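Local coordinates for protein CCMAN5 (Cellulosimicrobium cellulans, PDB 2XSG) that hydrolyses alpha-mannosides as a calcium-containing family 92 glycosidase and enables mannose-6-phosphate modification of yeast-produced human lysosomal enzymes, at residues A284-T289 against H314-F319; A320-A325 against R372-S377; A29-N34 against N66-G71; R309-H314 against P692-T697. All blocks are in the same frame, centred on the assembly; numbering follows the deposited sequence.

Interaction 3 comes first along the chain and joins two loops of the N-terminal part. Interaction 1 follows on helices 275-290 and 306-318, and interaction 2 on the loop and short strand just beyond helix 306-318, packed on helix 368-387. Interaction 4 uses the same helix as interaction 1, shares H314 with it, and brings in the loop leading into strand 696-700, far down the chain. Centres lie about 12 Å apart for interactions 1 and 3, about 13 Å for 1 and 4, about 14 Å for 2 and 3, and about 25 Å for 2 and 4. Loop 29-34 touches both interactions 1 and 2: N34 bonds through its backbone to F319 and N324, tying the N-terminal part to the catalytic part.

Interaction 1. Residues A284-T289 against H314-F319; sequences AEWNAT and HLYRMF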
loop_
_atom_site.group_PDB
_atom_site.type_symbol
_atom_site.label_atom_id
_atom_site.label_comp_id
_atom_site.label_asym_id
_atom_site.label_seq_id
_atom_site.Cartn_x
_atom_site.Cartn_y
_atom_site.Cartn_z
ATOM N N ALA A 284 -8.868 -18.303 -8.988
ATOM C CA ALA A 284 -7.782 -19.286 -8.975
ATOM C C ALA A 284 -6.417 -18.618 -8.925
ATOM O O ALA A 284 -5.532 -19.051 -8.188
ATOM C CB ALA A 284 -7.872 -20.242 -10.187
ATOM N N GLU A 285 -6.238 -17.572 -9.717
ATOM C CA GLU A 285 -5.022 -16.774 -9.624
ATOM C C GLU A 285 -4.794 -16.258 -8.179
ATOM O O GLU A 285 -3.657 -16.292 -7.679
ATOM C CB GLU A 285 -5.045 -15.639 -10.661
ATOM C CG GLU A 285 -3.784 -14.789 -10.681
ATOM C CD GLU A 285 -3.846 -13.651 -11.699
ATOM O OE1 GLU A 285 -4.809 -13.623 -12.518
ATOM O OE2 GLU A 285 -2.924 -12.789 -11.668
ATOM N N TRP A 286 -5.860 -15.818 -7.502
ATOM C CA TRP A 286 -5.713 -15.363 -6.109
ATOM C C TRP A 286 -5.323 -16.506 -5.189
ATOM O O TRP A 286 -4.474 -16.341 -4.311
ATOM C CB TRP A 286 -6.970 -14.661 -5.590
ATOM C CG TRP A 286 -6.940 -13.179 -5.842
ATOM C CD1 TRP A 286 -7.759 -12.469 -6.677
ATOM C CD2 TRP A 286 -6.033 -12.224 -5.263
ATOM N NE1 TRP A 286 -7.434 -11.128 -6.640
ATOM C CE2 TRP A 286 -6.368 -10.952 -5.793
ATOM C CE3 TRP A 286 -4.953 -12.322 -4.369
ATOM C CZ2 TRP A 286 -5.673 -9.789 -5.447
ATOM C CZ3 TRP A 286 -4.257 -11.155 -4.020
ATOM C CH2 TRP A 286 -4.624 -9.909 -4.557
ATOM N N ASN A 287 -5.954 -17.668 -5.398
ATOM C CA ASN A 287 -5.649 -18.857 -4.598
ATOM C C ASN A 287 -4.191 -19.319 -4.734
ATOM O O ASN A 287 -3.597 -19.795 -3.760
ATOM C CB ASN A 287 -6.622 -19.999 -4.911
ATOM C CG ASN A 287 -7.903 -19.913 -4.105
ATOM O OD1 ASN A 287 -7.916 -19.408 -2.985
ATOM N ND2 ASN A 287 -8.991 -20.411 -4.673
ATOM N N ALA A 288 -3.627 -19.178 -5.934
ATOM C CA ALA A 288 -2.217 -19.472 -6.165
ATOM C C ALA A 288 -1.324 -18.461 -5.444
ATOM O O ALA A 288 -0.328 -18.841 -4.819
ATOM C CB ALA A 288 -1.892 -19.493 -7.674
ATOM N N THR A 289 -1.682 -17.184 -5.531
ATOM C CA THR A 289 -0.946 -16.111 -4.858
ATOM C C THR A 289 -1.009 -16.248 -3.325
ATOM O O THR A 289 0.022 -16.244 -2.641
ATOM C CB THR A 289 -1.498 -14.722 -5.289
ATOM O OG1 THR A 289 -1.322 -14.561 -6.706
ATOM C CG2 THR A 289 -0.801 -13.582 -4.529
ATOM N N HIS A 314 -5.040 -9.517 4.842
ATOM C CA HIS A 314 -3.896 -8.619 4.707
ATOM C C HIS A 314 -2.848 -9.141 3.720
ATOM O O HIS A 314 -2.157 -8.343 3.054
ATOM C CB HIS A 314 -3.290 -8.250 6.068
ATOM C CG HIS A 314 -4.218 -7.439 6.919
ATOM N ND1 HIS A 314 -4.768 -6.252 6.490
ATOM C CD2 HIS A 314 -4.715 -7.656 8.159
ATOM C CE1 HIS A 314 -5.556 -5.767 7.428
ATOM N NE2 HIS A 314 -5.531 -6.593 8.458
ATOM N N LEU A 315 -2.733 -10.463 3.588
ATOM C CA LEU A 315 -1.917 -10.992 2.496
ATOM C C LEU A 315 -2.504 -10.530 1.143
ATOM O O LEU A 315 -1.762 -10.087 0.235
ATOM C CB LEU A 315 -1.800 -12.519 2.560
ATOM C CG LEU A 315 -0.761 -13.221 1.678
ATOM C CD1 LEU A 315 0.683 -12.810 2.031
ATOM C CD2 LEU A 315 -0.902 -14.740 1.742
ATOM N N TYR A 316 -3.830 -10.610 1.014
ATOM C CA TYR A 316 -4.513 -10.108 -0.186
ATOM C C TYR A 316 -4.137 -8.633 -0.457
ATOM O O TYR A 316 -3.782 -8.274 -1.561
ATOM C CB TYR A 316 -6.025 -10.323 -0.055
ATOM C CG TYR A 316 -6.896 -9.531 -1.010
ATOM C CD1 TYR A 316 -7.172 -9.998 -2.301
ATOM C CD2 TYR A 316 -7.464 -8.325 -0.615
ATOM C CE1 TYR A 316 -7.985 -9.258 -3.183
ATOM C CE2 TYR A 316 -8.266 -7.585 -1.483
ATOM C CZ TYR A 316 -8.527 -8.056 -2.761
ATOM O OH TYR A 316 -9.332 -7.321 -3.615
ATOM N N ARG A 317 -4.184 -7.808 0.581
ATOM C CA ARG A 317 -3.868 -6.383 0.474
ATOM C C ARG A 317 -2.396 -6.123 0.121
ATOM O O ARG A 317 -2.076 -5.097 -0.483
ATOM C CB ARG A 317 -4.197 -5.675 1.787
ATOM C CG ARG A 317 -5.666 -5.660 2.193
ATOM C CD ARG A 317 -6.501 -4.920 1.175
ATOM N NE ARG A 317 -7.851 -4.676 1.661
ATOM C CZ ARG A 317 -8.896 -4.376 0.890
ATOM N NH1 ARG A 317 -8.764 -4.283 -0.429
ATOM N NH2 ARG A 317 -10.080 -4.177 1.447
ATOM N N MET A 318 -1.509 -7.039 0.509
ATOM C CA MET A 318 -0.079 -6.926 0.193
ATOM C C MET A 318 0.244 -7.019 -1.309
ATOM O O MET A 318 1.245 -6.458 -1.759
ATOM C CB MET A 318 0.743 -7.954 0.984
ATOM C CG MET A 318 2.236 -7.966 0.619
ATOM S SD MET A 318 3.136 -9.269 1.509
ATOM C CE MET A 318 2.106 -9.362 2.911
ATOM N N PHE A 319 -0.614 -7.701 -2.067
ATOM C CA PHE A 319 -0.452 -7.845 -3.518
ATOM C C PHE A 319 -1.384 -6.891 -4.303
ATOM O O PHE A 319 -2.240 -7.341 -5.065
ATOM C CB PHE A 319 -0.698 -9.316 -3.940
ATOM C CG PHE A 319 0.383 -10.274 -3.487
ATOM C CD1 PHE A 319 1.440 -10.605 -4.336
ATOM C CD2 PHE A 319 0.343 -10.847 -2.225
ATOM C CE1 PHE A 319 2.457 -11.503 -3.926
ATOM C CE2 PHE A 319 1.347 -11.735 -1.790
ATOM C CZ PHE A 319 2.401 -12.063 -2.637
#
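W286 and T289 of helix 275-290 meet Y316 near the C-terminal end of helix 306-318 and F319 just beyond it, in a buried, largely aromatic contact. The W286 indole lies across the tyrosine at about a right angle of approach, its CZ2 reaching Y316 CE1 at 3.3 Å. The two six-membered rings are inclined by 46°, with centroids 4.5 Å apart, neither stacked nor edge-on. Y316 points its CG away from its own N (chi1 164°), which brings CD1 and CE1 over one face of the indole, near the rim. Farther round, W286 CZ3 sits 4.0 Å from F319 CB. T289 makes a clean CH-pi contact: CG2 stands over the middle of the F319 ring, 3.6 Å from its centroid and 8° off the normal. Its OG1 turns back along its own helix to E285 O at 3.1 Å. With an alanine at W286, Q31 O would probably lose its indole donor, and Y316 CD1 and CE1 the indole face they rest on. The result is a buried aromatic cluster between two helices, whose tryptophan also bonds through NE1 to Q31 O of loop 29-34, where the N-terminal and catalytic parts of this family 92 glycosidase meet.

Interaction 2. Residues A320-A325 against R372-S377; sequences AMPMNA and RDMVQS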
loop_
_atom_site.group_PDB
_atom_site.type_symbol
_atom_site.label_atom_id
_atom_site.label_comp_id
_atom_site.label_asym_id
_atom_site.label_seq_id
_atom_site.Cartn_x
_atom_site.Cartn_y
_atom_site.Cartn_z
ATOM N N ALA A 320 -1.220 -5.587 -4.096
ATOM C CA ALA A 320 -1.994 -4.572 -4.822
ATOM C C ALA A 320 -1.106 -3.566 -5.558
ATOM O O ALA A 320 -1.311 -3.318 -6.742
ATOM C CB ALA A 320 -2.922 -3.847 -3.892
ATOM N N MET A 321 -0.146 -2.962 -4.857
ATOM C CA MET A 321 0.670 -1.894 -5.437
ATOM C C MET A 321 2.150 -2.173 -5.182
ATOM O O MET A 321 2.476 -2.728 -4.142
ATOM C CB MET A 321 0.296 -0.536 -4.834
ATOM C CG MET A 321 -1.045 0.046 -5.324
ATOM S SD MET A 321 -1.614 1.473 -4.348
ATOM C CE MET A 321 -0.375 2.722 -4.686
ATOM N N PRO A 322 3.042 -1.804 -6.131
ATOM C CA PRO A 322 2.740 -1.199 -7.434
ATOM C C PRO A 322 1.943 -2.125 -8.365
ATOM O O PRO A 322 2.000 -3.353 -8.222
ATOM C CB PRO A 322 4.130 -0.880 -8.013
ATOM C CG PRO A 322 5.050 -1.859 -7.334
ATOM C CD PRO A 322 4.494 -1.973 -5.939
ATOM N N MET A 323 1.202 -1.527 -9.300
ATOM C CA MET A 323 0.314 -2.275 -10.185
ATOM C C MET A 323 1.048 -2.682 -11.443
ATOM O O MET A 323 1.981 -1.999 -11.869
ATOM C CB MET A 323 -0.893 -1.437 -10.621
ATOM C CG MET A 323 -1.556 -0.589 -9.567
ATOM S SD MET A 323 -2.702 0.517 -10.432
ATOM C CE MET A 323 -2.423 2.003 -9.504
ATOM N N ASN A 324 0.611 -3.786 -12.039
ATOM C CA ASN A 324 1.116 -4.204 -13.348
ATOM C C ASN A 324 0.806 -3.081 -14.346
ATOM O O ASN A 324 -0.363 -2.803 -14.631
ATOM C CB ASN A 324 0.466 -5.538 -13.752
ATOM C CG ASN A 324 1.076 -6.162 -15.003
ATOM O OD1 ASN A 324 1.560 -5.469 -15.913
ATOM N ND2 ASN A 324 1.008 -7.492 -15.076
ATOM N N ALA A 325 1.852 -2.402 -14.814
ATOM C CA ALA A 325 1.749 -1.332 -15.823
ATOM C C ALA A 325 2.293 -1.755 -17.201
ATOM O O ALA A 325 2.687 -0.914 -18.007
ATOM C CB ALA A 325 2.466 -0.090 -15.336
ATOM N N ARG A 372 11.612 -8.855 -7.353
ATOM C CA ARG A 372 12.657 -8.551 -8.317
ATOM C C ARG A 372 12.086 -7.670 -9.445
ATOM O O ARG A 372 12.684 -6.652 -9.797
ATOM C CB ARG A 372 13.328 -9.811 -8.878
ATOM C CG ARG A 372 14.558 -9.475 -9.750
ATOM C CD ARG A 372 15.203 -10.656 -10.511
ATOM N NE ARG A 372 16.520 -10.229 -11.012
ATOM C CZ ARG A 372 16.706 -9.505 -12.118
ATOM N NH1 ARG A 372 15.669 -9.148 -12.877
ATOM N NH2 ARG A 372 17.931 -9.136 -12.481
ATOM N N ASP A 373 10.923 -8.029 -9.984
ATOM C CA ASP A 373 10.365 -7.247 -11.098
ATOM C C ASP A 373 10.052 -5.813 -10.664
ATOM O O ASP A 373 10.273 -4.864 -11.410
ATOM C CB ASP A 373 9.126 -7.908 -11.704
ATOM C CG ASP A 373 9.467 -9.025 -12.706
ATOM O OD1 ASP A 373 10.654 -9.386 -12.881
ATOM O OD2 ASP A 373 8.510 -9.548 -13.315
ATOM N N MET A 374 9.538 -5.665 -9.443
ATOM C CA MET A 374 9.264 -4.352 -8.896
ATOM C C MET A 374 10.516 -3.473 -8.791
ATOM O O MET A 374 10.482 -2.291 -9.135
ATOM C CB MET A 374 8.590 -4.498 -7.537
ATOM C CG MET A 374 7.186 -5.072 -7.628
ATOM S SD MET A 374 6.471 -5.229 -5.985
ATOM C CE MET A 374 4.779 -5.702 -6.370
ATOM N N VAL A 375 11.616 -4.048 -8.299
ATOM C CA VAL A 375 12.849 -3.296 -8.146
ATOM C C VAL A 375 13.414 -2.935 -9.516
ATOM O O VAL A 375 13.850 -1.803 -9.728
ATOM C CB VAL A 375 13.901 -4.047 -7.291
ATOM C CG1 VAL A 375 15.198 -3.228 -7.212
ATOM C CG2 VAL A 375 13.329 -4.321 -5.856
ATOM N N GLN A 376 13.391 -3.895 -10.439
ATOM C CA GLN A 376 13.823 -3.648 -11.809
ATOM C C GLN A 376 13.000 -2.520 -12.420
ATOM O O GLN A 376 13.535 -1.668 -13.142
ATOM C CB GLN A 376 13.717 -4.908 -12.676
ATOM C CG GLN A 376 14.189 -4.713 -14.162
ATOM C CD GLN A 376 15.670 -4.366 -14.318
ATOM O OE1 GLN A 376 16.494 -5.240 -14.602
ATOM N NE2 GLN A 376 16.011 -3.079 -14.168
ATOM N N SER A 377 11.704 -2.518 -12.117
ATOM C CA SER A 377 10.794 -1.495 -12.643
ATOM C C SER A 377 11.153 -0.133 -12.075
ATOM O O SER A 377 11.162 0.879 -12.801
ATOM C CB SER A 377 9.347 -1.852 -12.309
ATOM O OG SER A 377 9.011 -3.114 -12.872
#
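M374 reaches from helix 368-387 to P322, joining a barrel helix to the loop that follows helix 306-318. The family 92 catalytic part has the (alpha/alpha)6-barrel fold, and this buried contact lies within it. The methionine starts toward the proline, although its CB is still 4.4 Å from P322 CG. CG leaves beside the backbone N (chi1 -68°), and from there the chain runs extended (chi2 179°, chi3 173°) and passes the pyrrolidine ring at a slant. M374 CG meets P322 CG at 3.9 Å. One bond on, SD lies 3.8 Å from P322 CD and almost as near CG, so the sulfur is shared between the two. The terminal CE finishes 3.8 Å from P322 CD. A cis peptide bond precedes the proline, consistent with the turn that brings CG and CD to the helix. F360 of helix 353-366 touches both side chains, and N34 and I363 also lie against M374. An alanine in its place would remove CG, SD and CE, and would probably leave P322 CG and CD without their close partner and a gap beside F360. On the proline side, M321 O accepts from K359 NZ, and strand 323-324 pairs with strand 348-349. The helix meets that strand as well, since S377 OG is hydrogen-bonded to Y348 N. Within the helix, the same S377 OG lies 2.6 Å from D373 O, on the opposite face of that carbonyl from S377 N.

Interaction 3. Residues A29-N34 against N66-G71; sequences AAQAPN and NLDGVG
Q31 and D68 face each other from two irregular loops of the beta-sandwich N-terminal part found in family 92 glycosidases, one before strand 40-44 and the other between strands 58-63 and 80-84. Their single link is a weak hydrogen bond: the N-H of Q31 NE2 points at D68 OD2 at 3.4 Å, nearly straight at 163°. The side chains come from opposite directions, with amide and carboxylate planes turned 45° apart. Q31 CG stands between its backbone N and carbonyl carbon (chi1 52°), the crowded position, and beyond it the extended chain carries NE2 across to the aspartate. The other carboxylate oxygen, D68 OD1, makes a salt bridge with K38 NZ, so both oxygens have a partner, the glutamine holding only weakly, and Q31 packs against the same lysine. Farther out, the backbone of D68 bonds with that of A663, and G69 with D662, a residue of the calcium site together with N588 and E589. The loop thereby ties the N-terminal part to the metal-bearing region, with G71 N bound to a buffer molecule probably from the crystallisation liquor. At the start of this loop, N66 ND2 bonds to T50 O, while N66 OD1 accepts from L67 N at 2.9 Å, the donor lying in the carbonyl plane.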
loop_
_atom_site.group_PDB
_atom_site.type_symbol
_atom_site.label_atom_id
_atom_site.label_comp_id
_atom_site.label_asym_id
_atom_site.label_seq_id
_atom_site.Cartn_x
_atom_site.Cartn_y
_atom_site.Cartn_z
ATOM N N ALA A 29 -13.187 -3.251 -4.119
ATOM C CA ALA A 29 -13.115 -3.408 -5.589
ATOM C C ALA A 29 -12.696 -4.789 -6.081
ATOM O O ALA A 29 -11.793 -5.428 -5.509
ATOM C CB ALA A 29 -12.178 -2.358 -6.182
ATOM N N ALA A 30 -13.331 -5.235 -7.158
ATOM C CA ALA A 30 -12.898 -6.461 -7.824
ATOM C C ALA A 30 -11.541 -6.200 -8.483
ATOM O O ALA A 30 -11.390 -5.250 -9.260
ATOM C CB ALA A 30 -13.927 -6.917 -8.862
ATOM N N GLN A 31 -10.546 -7.007 -8.132
ATOM C CA GLN A 31 -9.215 -6.830 -8.702
ATOM C C GLN A 31 -8.389 -8.109 -8.704
ATOM O O GLN A 31 -8.563 -8.967 -7.833
ATOM C CB GLN A 31 -8.461 -5.679 -8.009
ATOM C CG GLN A 31 -8.403 -5.733 -6.480
ATOM C CD GLN A 31 -8.019 -4.393 -5.894
ATOM O OE1 GLN A 31 -8.080 -3.387 -6.585
ATOM N NE2 GLN A 31 -7.655 -4.361 -4.618
ATOM N N ALA A 32 -7.506 -8.237 -9.694
ATOM C CA ALA A 32 -6.576 -9.366 -9.741
ATOM C C ALA A 32 -5.351 -9.014 -8.901
ATOM O O ALA A 32 -5.168 -7.842 -8.549
ATOM C CB ALA A 32 -6.167 -9.662 -11.185
ATOM N N PRO A 33 -4.484 -10.008 -8.605
ATOM C CA PRO A 33 -3.257 -9.672 -7.870
ATOM C C PRO A 33 -2.431 -8.588 -8.602
ATOM O O PRO A 33 -2.157 -8.728 -9.792
ATOM C CB PRO A 33 -2.501 -11.005 -7.817
ATOM C CG PRO A 33 -3.576 -12.029 -7.854
ATOM C CD PRO A 33 -4.609 -11.460 -8.818
ATOM N N ASN A 34 -2.089 -7.508 -7.893
ATOM C CA ASN A 34 -1.368 -6.371 -8.490
ATOM C C ASN A 34 -2.006 -5.851 -9.781
ATOM O O ASN A 34 -1.322 -5.405 -10.689
ATOM C CB ASN A 34 0.110 -6.743 -8.730
ATOM C CG ASN A 34 0.870 -6.935 -7.443
ATOM O OD1 ASN A 34 1.389 -5.972 -6.861
ATOM N ND2 ASN A 34 0.940 -8.171 -6.978
ATOM N N ASN A 66 -7.856 3.022 -9.501
ATOM C CA ASN A 66 -7.801 3.369 -8.097
ATOM C C ASN A 66 -6.420 3.217 -7.479
ATOM O O ASN A 66 -5.484 2.736 -8.137
ATOM C CB ASN A 66 -8.814 2.519 -7.326
ATOM C CG ASN A 66 -9.679 3.357 -6.417
ATOM O OD1 ASN A 66 -9.169 4.182 -5.647
ATOM N ND2 ASN A 66 -10.997 3.162 -6.505
ATOM N N LEU A 67 -6.327 3.633 -6.215
ATOM C CA LEU A 67 -5.128 3.499 -5.398
ATOM C C LEU A 67 -5.542 3.000 -4.023
ATOM O O LEU A 67 -6.487 3.518 -3.427
ATOM C CB LEU A 67 -4.431 4.854 -5.236
ATOM C CG LEU A 67 -3.829 5.506 -6.473
ATOM C CD1 LEU A 67 -3.211 6.858 -6.114
ATOM C CD2 LEU A 67 -2.804 4.581 -7.125
ATOM N N ASP A 68 -4.815 2.026 -3.495
ATOM C CA ASP A 68 -5.217 1.422 -2.224
ATOM C C ASP A 68 -4.650 2.159 -1.039
ATOM O O ASP A 68 -3.441 2.378 -0.957
ATOM C CB ASP A 68 -4.797 -0.041 -2.160
ATOM C CG ASP A 68 -5.271 -0.820 -3.352
ATOM O OD1 ASP A 68 -4.719 -0.572 -4.444
ATOM O OD2 ASP A 68 -6.182 -1.673 -3.211
ATOM N N GLY A 69 -5.537 2.559 -0.136
ATOM C CA GLY A 69 -5.149 3.080 1.164
ATOM C C GLY A 69 -4.430 4.406 1.194
ATOM O O GLY A 69 -3.726 4.698 2.157
ATOM N N VAL A 70 -4.605 5.229 0.165
ATOM C CA VAL A 70 -3.909 6.521 0.115
ATOM C C VAL A 70 -4.738 7.624 0.786
ATOM O O VAL A 70 -5.922 7.419 1.072
ATOM C CB VAL A 70 -3.494 6.904 -1.315
ATOM C CG1 VAL A 70 -2.564 5.834 -1.886
ATOM C CG2 VAL A 70 -4.707 7.092 -2.203
ATOM N N GLY A 71 -4.111 8.774 1.034
ATOM C CA GLY A 71 -4.757 9.891 1.745
ATOM C C GLY A 71 -5.366 10.903 0.780
ATOM O O GLY A 71 -5.767 10.533 -0.331
#

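Interaction 4. Residues R309-H314 against P692-T697; sequences RLFYTH and PFFDST
F694 points the edge of its ring at the face of F311 in an offset edge-to-face pair. The planes stand at 85° and the centroids are 5.8 Å apart, close to a right-angled meeting but displaced from the centre. The leading corner of F694 does the touching: CZ lies 4.0 Å from F311 CB, and CE2 is equally far from F311 CD1. F311 carries its CG opposite the backbone N (chi1 -180°), which sends the ring out from helix 306-318 toward the loop. F694 has its CG beside its own N (chi1 -55°) and approaches obliquely, while CB of the preceding F693 sits over the middle of one face of its ring. F311 is hemmed in from another direction too, with its CD2 lying over the centre of the Y312 ring. The pair belongs to a helix-on-sheet arrangement: the loop runs into strand 696-700, which lies between strands 293-296 and 706-712 of a mixed sheet, and D695 and S696 form a classic beta bulge opposite D296. V293 and I295 of the neighbouring strand touch F311, I295 also touches F694, and A674 of helix 665-675 packs against F311. Elsewhere on the helix, T313 OG1 is hydrogen-bonded to R309 O at 2.7 Å. It comes from above the carbonyl plane, across from T313 N, and also pairs with D14 N.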
loop_
_atom_site.group_PDB
_atom_site.type_symbol
_atom_site.label_atom_id
_atom_site.label_comp_id
_atom_site.label_asym_id
_atom_site.label_seq_id
_atom_site.Cartn_x
_atom_site.Cartn_y
_atom_site.Cartn_z
ATOM N N ARG A 309 -8.285 -15.391 9.156
ATOM C CA ARG A 309 -8.960 -14.561 8.155
ATOM C C ARG A 309 -8.263 -13.200 8.008
ATOM O O ARG A 309 -8.088 -12.684 6.894
ATOM C CB ARG A 309 -10.426 -14.367 8.525
ATOM C CG ARG A 309 -11.304 -15.544 8.179
ATOM C CD ARG A 309 -12.516 -15.588 9.086
ATOM N NE ARG A 309 -13.629 -16.299 8.473
ATOM C CZ ARG A 309 -13.787 -17.619 8.475
ATOM N NH1 ARG A 309 -12.889 -18.421 9.053
ATOM N NH2 ARG A 309 -14.849 -18.147 7.882
ATOM N N LEU A 310 -7.865 -12.632 9.146
ATOM C CA LEU A 310 -7.135 -11.376 9.170
ATOM C C LEU A 310 -5.830 -11.527 8.421
ATOM O O LEU A 310 -5.514 -10.696 7.578
ATOM C CB LEU A 310 -6.834 -10.930 10.592
ATOM C CG LEU A 310 -7.724 -9.896 11.228
ATOM C CD1 LEU A 310 -7.213 -9.668 12.659
ATOM C CD2 LEU A 310 -7.772 -8.573 10.417
ATOM N N PHE A 311 -5.078 -12.594 8.700
ATOM C CA PHE A 311 -3.864 -12.847 7.931
ATOM C C PHE A 311 -4.105 -12.843 6.412
ATOM O O PHE A 311 -3.419 -12.111 5.675
ATOM C CB PHE A 311 -3.184 -14.148 8.357
ATOM C CG PHE A 311 -1.944 -14.438 7.600
ATOM C CD1 PHE A 311 -0.740 -13.837 7.959
ATOM C CD2 PHE A 311 -1.972 -15.274 6.489
ATOM C CE1 PHE A 311 0.403 -14.078 7.231
ATOM C CE2 PHE A 311 -0.828 -15.510 5.750
ATOM C CZ PHE A 311 0.366 -14.917 6.127
ATOM N N TYR A 312 -5.048 -13.664 5.945
ATOM C CA TYR A 312 -5.268 -13.814 4.499
ATOM C C TYR A 312 -5.836 -12.550 3.833
ATOM O O TYR A 312 -5.531 -12.270 2.669
ATOM C CB TYR A 312 -6.042 -15.099 4.137
ATOM C CG TYR A 312 -5.134 -16.319 4.240
ATOM C CD1 TYR A 312 -4.111 -16.544 3.292
ATOM C CD2 TYR A 312 -5.259 -17.215 5.289
ATOM C CE1 TYR A 312 -3.261 -17.634 3.404
ATOM C CE2 TYR A 312 -4.417 -18.310 5.412
ATOM C CZ TYR A 312 -3.405 -18.503 4.469
ATOM O OH TYR A 312 -2.575 -19.583 4.591
ATOM N N THR A 313 -6.639 -11.803 4.582
ATOM C CA THR A 313 -7.154 -10.520 4.136
ATOM C C THR A 313 -5.982 -9.552 3.903
ATOM O O THR A 313 -5.930 -8.860 2.880
ATOM C CB THR A 313 -8.156 -9.928 5.156
ATOM O OG1 THR A 313 -9.289 -10.807 5.295
ATOM C CG2 THR A 313 -8.620 -8.526 4.719
ATOM N N HIS A 314 -5.040 -9.517 4.842
ATOM C CA HIS A 314 -3.896 -8.619 4.707
ATOM C C HIS A 314 -2.848 -9.141 3.720
ATOM O O HIS A 314 -2.157 -8.343 3.054
ATOM C CB HIS A 314 -3.290 -8.250 6.068
ATOM C CG HIS A 314 -4.218 -7.439 6.919
ATOM N ND1 HIS A 314 -4.768 -6.252 6.490
ATOM C CD2 HIS A 314 -4.715 -7.656 8.159
ATOM C CE1 HIS A 314 -5.556 -5.767 7.428
ATOM N NE2 HIS A 314 -5.531 -6.593 8.458
ATOM N N PRO A 692 5.942 -15.072 16.237
ATOM C CA PRO A 692 5.120 -15.752 15.225
ATOM C C PRO A 692 3.754 -16.140 15.788
ATOM O O PRO A 692 3.685 -16.702 16.889
ATOM C CB PRO A 692 5.921 -17.017 14.864
ATOM C CG PRO A 692 7.266 -16.871 15.469
ATOM C CD PRO A 692 7.286 -15.668 16.390
ATOM N N PHE A 693 2.687 -15.850 15.038
ATOM C CA PHE A 693 1.311 -16.040 15.522
ATOM C C PHE A 693 0.837 -17.478 15.487
ATOM O O PHE A 693 0.006 -17.858 16.297
ATOM C CB PHE A 693 0.274 -15.258 14.692
ATOM C CG PHE A 693 0.491 -13.772 14.619
ATOM C CD1 PHE A 693 1.506 -13.134 15.329
ATOM C CD2 PHE A 693 -0.388 -13.002 13.860
ATOM C CE1 PHE A 693 1.668 -11.769 15.243
ATOM C CE2 PHE A 693 -0.230 -11.633 13.760
ATOM C CZ PHE A 693 0.798 -11.010 14.458
ATOM N N PHE A 694 1.319 -18.250 14.517
ATOM C CA PHE A 694 0.690 -19.533 14.184
ATOM C C PHE A 694 1.565 -20.743 14.486
ATOM O O PHE A 694 2.797 -20.648 14.492
ATOM C CB PHE A 694 0.254 -19.538 12.716
ATOM C CG PHE A 694 -0.644 -18.377 12.348
ATOM C CD1 PHE A 694 -1.888 -18.226 12.936
ATOM C CD2 PHE A 694 -0.243 -17.438 11.418
ATOM C CE1 PHE A 694 -2.717 -17.147 12.595
ATOM C CE2 PHE A 694 -1.063 -16.359 11.073
ATOM C CZ PHE A 694 -2.297 -16.221 11.654
ATOM N N ASP A 695 0.914 -21.876 14.735
ATOM C CA ASP A 695 1.609 -23.127 15.039
ATOM C C ASP A 695 2.610 -23.493 13.948
ATOM O O ASP A 695 3.719 -23.909 14.247
ATOM C CB ASP A 695 0.609 -24.271 15.248
ATOM C CG ASP A 695 -0.344 -23.993 16.375
ATOM O OD1 ASP A 695 -1.032 -22.953 16.300
ATOM O OD2 ASP A 695 -0.392 -24.800 17.337
ATOM N N SER A 696 2.200 -23.336 12.692
ATOM C CA SER A 696 3.082 -23.528 11.552
ATOM C C SER A 696 2.725 -22.509 10.464
ATOM O O SER A 696 1.538 -22.270 10.197
ATOM C CB SER A 696 2.951 -24.960 11.004
ATOM O OG SER A 696 3.792 -25.156 9.869
ATOM N N THR A 697 3.749 -21.901 9.867
ATOM C CA THR A 697 3.584 -21.029 8.699
ATOM C C THR A 697 4.624 -21.425 7.629
ATOM O O THR A 697 5.822 -21.432 7.918
ATOM C CB THR A 697 3.683 -19.548 9.100
ATOM O OG1 THR A 697 2.541 -19.202 9.907
ATOM C CG2 THR A 697 3.753 -18.646 7.881
#